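Local coordinates for fusarinine C esterase sidJ (Aspergillus fumigatus, PDB 6GUP), which hydrolyses the ester bonds of the siderophore fusarinine C, releasing fusarinine and iron, while leaving triacetylfusarinine C uncleaved, at residues A[49-52]-A[53-57]; A[323-326]-A[327-331]. One frame throughout, in Å; residues are numbered along the deposited sequence.

Contact 1 (A[49-52]-A[53-57])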
ATOM      1  N   LEU A  49       1.506  -3.482  -4.336  1.00 49.17           N
ATOM      2  CA  LEU A  49       1.035  -4.374  -5.408  1.00 47.36           C
ATOM      3  C   LEU A  49       0.817  -3.648  -6.748  1.00 46.75           C
ATOM      4  O   LEU A  49       0.399  -4.276  -7.724  1.00 46.68           O
ATOM      5  CB  LEU A  49      -0.274  -5.062  -4.993  1.00 44.76           C
ATOM      6  CG  LEU A  49      -0.338  -5.730  -3.616  1.00 43.69           C
ATOM      7  CD1 LEU A  49      -1.697  -6.388  -3.429  1.00 44.36           C
ATOM      8  CD2 LEU A  49       0.775  -6.750  -3.426  1.00 42.02           C
ATOM      9  N   ALA A  50       1.120  -2.348  -6.804  1.00 46.23           N
ATOM     10  CA  ALA A  50       0.761  -1.500  -7.948  1.00 49.77           C
ATOM     11  C   ALA A  50       1.793  -1.437  -9.087  1.00 51.87           C
ATOM     12  O   ALA A  50       1.603  -0.669 -10.035  1.00 52.04           O
ATOM     13  CB  ALA A  50       0.451  -0.093  -7.461  1.00 51.49           C
ATOM     14  N   THR A  51       2.870  -2.223  -9.007  1.00 50.99           N
ATOM     15  CA  THR A  51       3.842  -2.309 -10.103  1.00 49.17           C
ATOM     16  C   THR A  51       3.157  -2.849 -11.357  1.00 37.74           C
ATOM     17  O   THR A  51       2.396  -3.812 -11.279  1.00 22.64           O
ATOM     18  CB  THR A  51       5.026  -3.239  -9.756  1.00 53.07           C
ATOM     19  OG1 THR A  51       5.610  -2.837  -8.511  1.00 52.11           O
ATOM     20  CG2 THR A  51       6.097  -3.200 -10.851  1.00 55.87           C
ATOM     21  N   THR A  52       3.419  -2.210 -12.497  1.00 41.76           N
ATOM     22  CA  THR A  52       2.945  -2.690 -13.798  1.00 50.57           C
ATOM     23  C   THR A  52       4.135  -3.233 -14.593  1.00 53.57           C
ATOM     24  O   THR A  52       4.507  -4.388 -14.406  1.00 50.72           O
ATOM     25  CB  THR A  52       2.179  -1.596 -14.573  1.00 51.78           C
ATOM     26  OG1 THR A  52       2.896  -0.356 -14.505  1.00 52.89           O
ATOM     27  CG2 THR A  52       0.792  -1.409 -13.990  1.00 49.96           C
ATOM     28  N   SER A  53       4.739  -2.408 -15.452  1.00 55.93           N
ATOM     29  CA  SER A  53       5.903  -2.797 -16.261  1.00 56.92           C
ATOM     30  C   SER A  53       5.702  -4.100 -17.072  1.00 51.84           C
ATOM     31  O   SER A  53       4.836  -4.150 -17.948  1.00 51.94           O
ATOM     32  CB  SER A  53       7.168  -2.836 -15.381  1.00 62.32           C
ATOM     33  OG  SER A  53       7.126  -3.888 -14.431  1.00 63.05           O
ATOM     34  N   TYR A  54       6.473  -5.142 -16.753  1.00 46.77           N
ATOM     35  CA  TYR A  54       6.477  -6.418 -17.491  1.00 42.93           C
ATOM     36  C   TYR A  54       5.800  -7.534 -16.691  1.00 41.33           C
ATOM     37  O   TYR A  54       5.862  -8.705 -17.078  1.00 39.85           O
ATOM     38  CB  TYR A  54       7.921  -6.831 -17.838  1.00 41.55           C
ATOM     39  CG  TYR A  54       8.877  -6.773 -16.661  1.00 40.07           C
ATOM     40  CD1 TYR A  54       8.932  -7.802 -15.717  1.00 39.34           C
ATOM     41  CD2 TYR A  54       9.707  -5.666 -16.475  1.00 38.84           C
ATOM     42  CE1 TYR A  54       9.796  -7.735 -14.633  1.00 37.64           C
ATOM     43  CE2 TYR A  54      10.571  -5.590 -15.396  1.00 37.88           C
ATOM     44  CZ  TYR A  54      10.614  -6.624 -14.478  1.00 37.46           C
ATOM     45  OH  TYR A  54      11.473  -6.543 -13.412  1.00 37.87           O
ATOM     46  N   LEU A  55       5.138  -7.168 -15.595  1.00 41.66           N
ATOM     47  CA  LEU A  55       4.675  -8.143 -14.605  1.00 42.47           C
ATOM     48  C   LEU A  55       3.535  -9.012 -15.138  1.00 41.56           C
ATOM     49  O   LEU A  55       3.470 -10.205 -14.835  1.00 41.45           O
ATOM     50  CB  LEU A  55       4.255  -7.429 -13.308  1.00 43.37           C
ATOM     51  CG  LEU A  55       4.603  -8.035 -11.945  1.00 42.89           C
ATOM     52  CD1 LEU A  55       5.966  -8.714 -11.924  1.00 41.87           C
ATOM     53  CD2 LEU A  55       4.552  -6.934 -10.895  1.00 43.84           C
ATOM     54  N   ALA A  56       2.649  -8.408 -15.929  1.00 41.60           N
ATOM     55  CA  ALA A  56       1.561  -9.136 -16.586  1.00 40.69           C
ATOM     56  C   ALA A  56       2.088 -10.172 -17.579  1.00 41.14           C
ATOM     57  O   ALA A  56       1.615 -11.309 -17.599  1.00 40.41           O
ATOM     58  CB  ALA A  56       0.624  -8.166 -17.293  1.00 39.09           C
ATOM     59  N   ASP A  57       3.064  -9.768 -18.393  1.00 42.89           N
ATOM     60  CA  ASP A  57       3.709 -10.668 -19.360  1.00 44.64           C
ATOM     61  C   ASP A  57       4.471 -11.804 -18.675  1.00 41.97           C
ATOM     62  O   ASP A  57       4.479 -12.931 -19.174  1.00 41.46           O
ATOM     63  CB  ASP A  57       4.661  -9.890 -20.285  1.00 49.09           C
ATOM     64  CG  ASP A  57       3.932  -8.919 -21.216  1.00 53.97           C
ATOM     65  OD1 ASP A  57       2.685  -8.953 -21.293  1.00 56.04           O
ATOM     66  OD2 ASP A  57       4.619  -8.113 -21.878  1.00 54.77           O
TER
HETATM   67  O   HOH W   1       2.439  -5.665 -15.911  1.00 65.01           O
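A type II' beta turn from Thr52 to Leu55 brings the chain from the loop after strand 37-42 into helix 55-61, with Tyr54 as the N-cap residue. Its first corner, Ser53, has the positive phi (52°) and negative psi expected at that position of a type II' turn. Leu55 N closes the turn on Thr52 O at 3.1 Å, with an N-H...O angle of 159°. The same carbonyl oxygen takes a second bond, from Ser53 OG at 2.7 Å; a chi1 of 68° sets this hydroxyl between its own backbone N and carbonyl carbon, where it can reach Thr52 O. This donor sits well above the carbonyl plane, on the face opposite to Leu55 N. Water 1 donates weakly to Thr52 O and accepts from Ala56 N at 2.8 Å, giving the first turn of the helix a water-mediated link to the same acceptor. Beside the turn, the side chains of Thr51 and Leu55 cross at about a right angle, while Leu55 also packs on Leu69 and Thr71 of strand 67-72. Thr51 OG1 is hydrogen-bonded to Asp47 OD2, and Thr51 CB lies 3.9 Å from Leu55 CD2. Ser53 OG lies 3.7 Å above the ring plane of Tyr54, offset toward the rim.

Contact 2 (A[323-326]-A[327-331])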
ATOM      1  N   PRO A 323      19.352  -5.311 -24.645  1.00 44.04           N
ATOM      2  CA  PRO A 323      19.393  -4.325 -25.741  1.00 45.23           C
ATOM      3  C   PRO A 323      18.103  -3.511 -25.892  1.00 44.75           C
ATOM      4  O   PRO A 323      17.011  -4.081 -25.857  1.00 43.55           O
ATOM      5  CB  PRO A 323      19.621  -5.185 -26.994  1.00 47.53           C
ATOM      6  CG  PRO A 323      20.181  -6.466 -26.501  1.00 48.05           C
ATOM      7  CD  PRO A 323      19.612  -6.679 -25.134  1.00 45.68           C
ATOM      8  N   ASN A 324      18.252  -2.191 -26.021  1.00 45.22           N
ATOM      9  CA  ASN A 324      17.139  -1.250 -26.255  1.00 46.46           C
ATOM     10  C   ASN A 324      16.098  -1.134 -25.125  1.00 45.89           C
ATOM     11  O   ASN A 324      15.082  -0.457 -25.304  1.00 45.97           O
ATOM     12  CB  ASN A 324      16.422  -1.568 -27.583  1.00 48.43           C
ATOM     13  CG  ASN A 324      17.380  -1.713 -28.752  1.00 48.75           C
ATOM     14  OD1 ASN A 324      17.318  -2.689 -29.500  1.00 48.65           O
ATOM     15  ND2 ASN A 324      18.274  -0.744 -28.914  1.00 48.49           N
ATOM     16  N   ALA A 325      16.352  -1.750 -23.968  1.00 44.57           N
ATOM     17  CA  ALA A 325      15.389  -1.740 -22.867  1.00 43.57           C
ATOM     18  C   ALA A 325      15.464  -0.414 -22.125  1.00 42.34           C
ATOM     19  O   ALA A 325      16.554   0.107 -21.904  1.00 42.76           O
ATOM     20  CB  ALA A 325      15.652  -2.889 -21.905  1.00 44.86           C
ATOM     21  N   SER A 326      14.307   0.119 -21.744  1.00 41.64           N
ATOM     22  CA  SER A 326      14.230   1.304 -20.894  1.00 42.54           C
ATOM     23  C   SER A 326      14.250   0.821 -19.447  1.00 41.66           C
ATOM     24  O   SER A 326      14.294  -0.387 -19.197  1.00 39.71           O
ATOM     25  CB  SER A 326      12.961   2.108 -21.193  1.00 44.27           C
ATOM     26  OG  SER A 326      11.794   1.405 -20.808  1.00 43.39           O
ATOM     27  N   HIS A 327      14.218   1.758 -18.500  1.00 41.89           N
ATOM     28  CA  HIS A 327      14.307   1.427 -17.072  1.00 42.62           C
ATOM     29  C   HIS A 327      13.214   0.458 -16.617  1.00 44.64           C
ATOM     30  O   HIS A 327      13.509  -0.584 -16.027  1.00 44.29           O
ATOM     31  CB  HIS A 327      14.249   2.698 -16.220  1.00 43.94           C
ATOM     32  CG  HIS A 327      14.431   2.446 -14.756  1.00 45.71           C
ATOM     33  ND1 HIS A 327      15.653   2.124 -14.204  1.00 45.23           N
ATOM     34  CD2 HIS A 327      13.544   2.451 -13.733  1.00 47.22           C
ATOM     35  CE1 HIS A 327      15.511   1.950 -12.902  1.00 45.46           C
ATOM     36  NE2 HIS A 327      14.242   2.143 -12.590  1.00 46.46           N
ATOM     37  N   ALA A 328      11.963   0.815 -16.903  1.00 47.11           N
ATOM     38  CA  ALA A 328      10.798   0.010 -16.521  1.00 47.75           C
ATOM     39  C   ALA A 328      10.171  -0.773 -17.685  1.00 48.37           C
ATOM     40  O   ALA A 328       9.238  -1.542 -17.461  1.00 49.10           O
ATOM     41  CB  ALA A 328       9.752   0.901 -15.866  1.00 48.12           C
ATOM     42  N   LEU A 329      10.678  -0.586 -18.909  1.00 47.01           N
ATOM     43  CA  LEU A 329      10.169  -1.279 -20.104  1.00 45.95           C
ATOM     44  C   LEU A 329       8.659  -1.034 -20.310  1.00 50.70           C
ATOM     45  O   LEU A 329       7.913  -1.936 -20.701  1.00 51.07           O
ATOM     46  CB  LEU A 329      10.495  -2.786 -20.047  1.00 41.59           C
ATOM     47  CG  LEU A 329      11.974  -3.199 -19.941  1.00 37.82           C
ATOM     48  CD1 LEU A 329      12.515  -3.112 -18.517  1.00 35.87           C
ATOM     49  CD2 LEU A 329      12.171  -4.612 -20.476  1.00 36.56           C
ATOM     50  N   SER A 330       8.232   0.206 -20.059  1.00 59.30           N
ATOM     51  CA  SER A 330       6.806   0.562 -19.983  1.00 68.79           C
ATOM     52  C   SER A 330       6.120   0.768 -21.334  1.00 78.28           C
ATOM     53  O   SER A 330       4.921   0.512 -21.462  1.00 80.16           O
ATOM     54  CB  SER A 330       6.624   1.841 -19.158  1.00 69.69           C
ATOM     55  OG  SER A 330       7.314   1.765 -17.923  1.00 69.20           O
ATOM     56  N   ASN A 331       6.875   1.230 -22.330  1.00 89.16           N
ATOM     57  CA  ASN A 331       6.300   1.732 -23.586  1.00 98.68           C
ATOM     58  C   ASN A 331       5.700   0.638 -24.472  1.00103.24           C
ATOM     59  O   ASN A 331       5.854  -0.557 -24.208  1.00102.24           O
ATOM     60  CB  ASN A 331       7.360   2.492 -24.403  1.00100.96           C
ATOM     61  CG  ASN A 331       8.016   3.624 -23.628  1.00101.02           C
ATOM     62  OD1 ASN A 331       7.412   4.217 -22.733  1.00103.74           O
ATOM     63  ND2 ASN A 331       9.261   3.929 -23.975  1.00100.45           N
TER
HETATM   64  O   HOH W   2      10.513   2.985 -18.837  1.00 57.13           O
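Leu329 meets Ser326 through its backbone amide and Ala325 through its side chain, across a bend in the loop between strand 320-322 and helix 335-353. The direct polar link is weak: Leu329 N approaches Ser326 OG at 3.0 Å, but the N-H...O angle is only 126°. Rotation about the CA-CB bond of Ser326 (chi1 68°) lodges its hydroxyl between the backbone N and carbonyl carbon, from where it faces the returning chain. Leu329 has positive phi and psi, a left-handed conformation that helps turn the backbone round at this point.

A solvent bridge supplements the weak bond. Water 2 lies 2.8 Å from Ser326 OG and accepts from Ala328 N at 3.2 Å, so the serine hydroxyl is connected to two successive amides, one through water and one directly.

The apolar part of the contact is made by Leu329 CD2, which meets Ala325 CB at 4.1 Å. The other branch, CD1, comes within 3.3 Å of Ser326 O, a carbonyl that accepts a hydrogen bond from Ser283 OG. Ala325 and Leu329 both pack on Pro337 of helix 335-353 and on Ser283 of strand 278-283, which places this patch between the sheet and the last helix.

The CB bond of His327 points away from 323-326. With CG anti to the backbone N (chi1 -176°), the imidazole reaches Asp286 and Ser123: ND1 is hydrogen-bonded to Asp286 OD2 and NE2 to Ser123 OG. That chain of bonds is consistent with a Ser-His-Asp catalytic triad, whose histidine is carried, as in other alpha/beta-hydrolases, by the loop that follows the last strand of the central sheet, here 320-322.

Contacts 1 and 2, with centres 13 Å apart, come from loops after different strands of the central sheet, 37-42 and 320-322, yet meet directly. Ser53 CB rests 3.2 Å from Ala328 O, and Tyr54 CD2 lies 4.3 Å from that oxygen. Two outside residues tie the loops together as well. Gln163 is hydrogen-bonded through OE1 to Tyr54 OH and through NE2 to His327 O, while Arg338 forms a salt bridge with Asp57 and hydrogen bonds with Leu329 O and Asn331 O. Thr51 and Ser53 touch His122, next to the probable nucleophile Ser123, which places contact 1 beside the nucleophile elbow, with Tyr54 near the putative triad but not touching it; contact 2 contributes His327.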